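Local atomic coordinates of chemotaxis protein CheX (Desulfovibrio desulfuricans subsp. desulfuricans str. G20, PDB entry 3HM4), a protein that probably acts in bacterial chemotaxis as a phosphatase of the CheX family, which removes the phosphoryl group from the response regulator CheY. Residues G93-T96 / N97-G101; A106-M110 / G111-Q115. All blocks are in the same frame, centred on the assembly; numbering follows the deposited sequence. Where two conformers were deposited one is given.

Overall arrangement
Both contacts use helix 84-109 and follow each other along the chain: contact 1 (93-96 / 97-101) lies within the helix, contact 2 (106-110 / 111-115) covers its last turn and continues into the loop before strand 115-123. Their centres are about 16 Å apart and their nearest atoms about 5 Å, so they do not meet. Helix 84-109 packs against helix 10-25 and against strands 47-53 and 115-123, which neighbour each other at one edge of the six-stranded antiparallel sheet. Contact 1 is mostly buried and holds Glu94 and Asn97, which match the ExxN signature known from CheC/CheX phosphatases; contact 2, more exposed, ends the helix and turns the chain back toward the sheet. Pro119 on that returning strand touches Asn97.

Contact 1: G93-T96 / N97-G101; sequences GEVT and NMISG
From Gly93 to Ser100 the backbone is regular alpha-helix, with Asn97 N, Met98 N, Ile99 N and Ser100 N donating in turn to the carbonyls of Gly93, Glu94, Val95 and Thr96 at near-uniform lengths, such as 2.9 Å from Met98 N to Glu94 O. Glu94 and Asn97 fit the ExxN signature of the CheC/CheX phosphatases, which sets an acid and an amide one turn apart on the same side of a helix. A single water joins them: it donates to Glu94 OE1 at 2.7 Å and accepts from Asn97 ND2 at 2.9 Å. Glu94 swings CG opposite its backbone N (chi1 -179°) and bends at chi2 (59°), which lays its other carboxylate oxygen, OE2, beside the selenomethionine Met98, 3.3 Å from Met98 CG. Thr96 faces the sheet, touching Val50 and Pro119, while its OG1 bonds back to Val92 O. Asn97 also packs on Val132 of the second subunit. Val95 and Ile99 lie side by side, pointing the same way, and pack on Leu21 and Thr17 of helix 10-25, with Val95 CG1 3.8 Å from Ile99 CD1.

Contact 2: A106-M110 / G111-Q115; sequences ALSEM and GMTFQ
Leu107 meets Met112 and Phe114 where helix 84-109 ends in a Schellman motif, with Gly111 as the C-prime residue at positive phi (83°). Leu107 O takes two backbone N-H groups from opposite faces of its carbonyl plane, Met110 N at 3.0 Å within the last turn and Met112 N at 3.0 Å beyond the glycine. The Leu107 side chain packs against the loop: CD1 lies 3.8 Å from Phe114 CD1, meeting the ring obliquely, and further contacts to Pro12 and Phe13 tie it to helix 10-25. Ser108 O supplies the second Schellman bond, accepting Gly111 N at 3.0 Å; this donor sits well above the carbonyl plane, 68° out of it. In one of its two conformers Ser108 OG can share a water with Thr113 OG1, a bridge between helix and loop that the second conformer makes doubtful. Met110, a selenomethionine, leaves the helical conformation and packs on Pro12. Beyond the turn the chain heads for strand 115-123: Phe114 packs on Ile52 and meets the His55 ring, while its carbonyl accepts from Arg104. The bend of the selenomethionine Met112 at chi3 (-79°) brings its CE methyl against both Met110 CB, 3.9 Å away, and Leu107 CD2, 4.0 Å away.

Contact 1: G93-T96 / N97-G101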
loop_
_atom_site.group_PDB
_atom_site.type_symbol
_atom_site.label_atom_id
_atom_site.label_comp_id
_atom_site.label_asym_id
_atom_site.label_seq_id
_atom_site.Cartn_x
_atom_site.Cartn_y
_atom_site.Cartn_z
ATOM N N GLY A 93 -10.637 3.391 4.496
ATOM C CA GLY A 93 -10.423 3.624 3.069
ATOM C C GLY A 93 -10.900 5.011 2.638
ATOM O O GLY A 93 -10.208 5.708 1.888
ATOM N N GLU A 94 -12.056 5.433 3.151
ATOM C CA GLU A 94 -12.542 6.773 2.820
ATOM C C GLU A 94 -11.676 7.860 3.420
ATOM O O GLU A 94 -11.368 8.855 2.764
ATOM C CB GLU A 94 -14.001 6.946 3.220
ATOM C CG GLU A 94 -14.564 8.337 2.861
ATOM C CD GLU A 94 -14.511 8.688 1.347
ATOM O OE1 GLU A 94 -14.542 7.782 0.483
ATOM O OE2 GLU A 94 -14.474 9.902 1.001
ATOM N N VAL A 95 -11.300 7.694 4.686
ATOM C CA VAL A 95 -10.363 8.622 5.340
ATOM C C VAL A 95 -9.106 8.796 4.469
ATOM O O VAL A 95 -8.632 9.907 4.255
ATOM C CB VAL A 95 -9.965 8.129 6.766
ATOM C CG1 VAL A 95 -8.699 8.842 7.312
ATOM C CG2 VAL A 95 -11.192 8.303 7.690
ATOM N N THR A 96 -8.587 7.672 3.969
ATOM C CA THR A 96 -7.347 7.719 3.182
ATOM C C THR A 96 -7.514 8.407 1.832
ATOM O O THR A 96 -6.660 9.202 1.424
ATOM C CB THR A 96 -6.749 6.324 3.061
ATOM O OG1 THR A 96 -6.601 5.742 4.371
ATOM C CG2 THR A 96 -5.409 6.321 2.350
ATOM N N ASN A 97 -8.648 8.127 1.173
ATOM C CA ASN A 97 -8.981 8.840 -0.072
ATOM C C ASN A 97 -9.084 10.335 0.178
ATOM O O ASN A 97 -8.620 11.133 -0.623
ATOM C CB ASN A 97 -10.284 8.313 -0.695
ATOM C CG ASN A 97 -10.055 7.229 -1.724
ATOM O OD1 ASN A 97 -9.142 7.351 -2.549
ATOM N ND2 ASN A 97 -10.884 6.210 -1.725
HETATM N N MSE A 98 -9.691 10.728 1.298
HETATM C CA MSE A 98 -9.843 12.134 1.634
HETATM C C MSE A 98 -8.522 12.808 1.984
HETATM O O MSE A 98 -8.279 13.941 1.550
HETATM C CB MSE A 98 -10.851 12.338 2.762
HETATM C CG MSE A 98 -12.278 11.991 2.370
HETATM SE SE MSE A 98 -13.454 12.079 3.898
HETATM C CE MSE A 98 -13.324 13.938 4.251
ATOM N N ILE A 99 -7.644 12.116 2.723
ATOM C CA ILE A 99 -6.331 12.658 3.021
ATOM C C ILE A 99 -5.551 12.850 1.695
ATOM O O ILE A 99 -4.966 13.901 1.478
ATOM C CB ILE A 99 -5.512 11.779 3.996
ATOM C CG1 ILE A 99 -6.150 11.877 5.399
ATOM C CG2 ILE A 99 -4.022 12.193 4.048
ATOM C CD1 ILE A 99 -5.571 10.871 6.386
ATOM N N SER A 100 -5.579 11.840 0.825
ATOM C CA SER A 100 -4.923 11.971 -0.456
ATOM C C SER A 100 -5.461 13.186 -1.248
ATOM O O SER A 100 -4.685 14.010 -1.756
ATOM C CB SER A 100 -5.103 10.704 -1.264
ATOM O OG SER A 100 -4.574 10.865 -2.567
ATOM N N GLY A 101 -6.773 13.299 -1.342
ATOM C CA GLY A 101 -7.376 14.405 -2.109
ATOM C C GLY A 101 -7.022 15.767 -1.546
ATOM O O GLY A 101 -6.612 16.683 -2.278
HETATM O O HOH W 1 -13.312 5.453 -0.305
#

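Contact 2: A106-M110 / G111-Q115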
loop_
_atom_site.group_PDB
_atom_site.type_symbol
_atom_site.label_atom_id
_atom_site.label_comp_id
_atom_site.label_asym_id
_atom_site.label_seq_id
_atom_site.Cartn_x
_atom_site.Cartn_y
_atom_site.Cartn_z
ATOM N N ALA A 106 -3.701 20.762 -1.601
ATOM C CA ALA A 106 -2.749 21.708 -0.951
ATOM C C ALA A 106 -1.416 21.814 -1.700
ATOM O O ALA A 106 -0.870 22.896 -1.889
ATOM C CB ALA A 106 -2.520 21.363 0.518
ATOM N N LEU A 107 -0.903 20.662 -2.124
ATOM C CA LEU A 107 0.316 20.635 -2.914
ATOM C C LEU A 107 0.118 21.355 -4.264
ATOM O O LEU A 107 1.029 22.075 -4.701
ATOM C CB LEU A 107 0.803 19.184 -3.083
ATOM C CG LEU A 107 1.410 18.557 -1.830
ATOM C CD1 LEU A 107 1.381 17.028 -1.970
ATOM C CD2 LEU A 107 2.818 19.078 -1.535
ATOM N N SER A 108 -1.038 21.201 -4.898
ATOM C CA SER A 108 -1.338 21.887 -6.168
ATOM C C SER A 108 -1.307 23.395 -5.970
ATOM O O SER A 108 -0.848 24.127 -6.840
ATOM C CB SER A 108 -2.686 21.441 -6.721
ATOM O OG SER A 108 -3.005 22.048 -7.967
ATOM N N GLU A 109 -1.774 23.860 -4.817
ATOM C CA GLU A 109 -1.716 25.314 -4.520
ATOM C C GLU A 109 -0.291 25.847 -4.309
ATOM O O GLU A 109 -0.066 27.057 -4.432
ATOM C CB GLU A 109 -2.629 25.659 -3.348
ATOM C CG GLU A 109 -4.074 25.458 -3.731
ATOM C CD GLU A 109 -5.069 25.824 -2.640
ATOM O OE1 GLU A 109 -4.658 26.279 -1.547
ATOM O OE2 GLU A 109 -6.273 25.640 -2.899
HETATM N N MSE A 110 0.665 24.949 -4.049
HETATM C CA MSE A 110 2.085 25.235 -3.926
HETATM C C MSE A 110 2.813 24.948 -5.283
HETATM O O MSE A 110 4.049 24.913 -5.326
HETATM C CB MSE A 110 2.699 24.409 -2.787
HETATM C CG MSE A 110 2.054 24.658 -1.408
HETATM SE SE MSE A 110 2.680 23.376 -0.112
HETATM C CE MSE A 110 4.535 23.954 -0.130
ATOM N N GLY A 111 2.046 24.755 -6.352
ATOM C CA GLY A 111 2.599 24.569 -7.701
ATOM C C GLY A 111 3.049 23.170 -8.040
ATOM O O GLY A 111 3.777 22.984 -9.024
HETATM N N MSE A 112 2.594 22.165 -7.275
HETATM C CA MSE A 112 2.982 20.765 -7.500
HETATM C C MSE A 112 1.744 19.888 -7.642
HETATM O O MSE A 112 1.088 19.591 -6.644
HETATM C CB MSE A 112 3.858 20.283 -6.358
HETATM C CG MSE A 112 5.163 21.032 -6.247
HETATM SE SE MSE A 112 6.204 20.580 -4.728
HETATM C CE MSE A 112 5.249 21.593 -3.457
ATOM N N THR A 113 1.463 19.464 -8.864
ATOM C CA THR A 113 0.337 18.618 -9.174
ATOM C C THR A 113 0.711 17.143 -9.019
ATOM O O THR A 113 1.641 16.656 -9.660
ATOM C CB THR A 113 -0.180 18.853 -10.610
ATOM O OG1 THR A 113 -0.631 20.218 -10.708
ATOM C CG2 THR A 113 -1.328 17.919 -10.955
ATOM N N PHE A 114 -0.092 16.438 -8.213
ATOM C CA PHE A 114 0.047 15.010 -8.022
ATOM C C PHE A 114 -1.272 14.300 -8.291
ATOM O O PHE A 114 -2.335 14.813 -7.915
ATOM C CB PHE A 114 0.425 14.677 -6.583
ATOM C CG PHE A 114 1.803 15.083 -6.203
ATOM C CD1 PHE A 114 2.062 16.339 -5.662
ATOM C CD2 PHE A 114 2.866 14.191 -6.338
ATOM C CE1 PHE A 114 3.355 16.712 -5.296
ATOM C CE2 PHE A 114 4.153 14.574 -5.967
ATOM C CZ PHE A 114 4.389 15.838 -5.441
ATOM N N GLN A 115 -1.207 13.129 -8.916
ATOM C CA GLN A 115 -2.345 12.233 -9.050
ATOM C C GLN A 115 -2.301 11.256 -7.883
ATOM O O GLN A 115 -1.225 10.970 -7.337
ATOM C CB GLN A 115 -2.333 11.460 -10.367
ATOM C CG GLN A 115 -2.351 12.382 -11.596
ATOM C CD GLN A 115 -3.521 13.353 -11.626
ATOM O OE1 GLN A 115 -4.654 13.003 -11.255
ATOM N NE2 GLN A 115 -3.253 14.598 -12.074
HETATM O O HOH W 2 -3.119 20.539 -10.121
#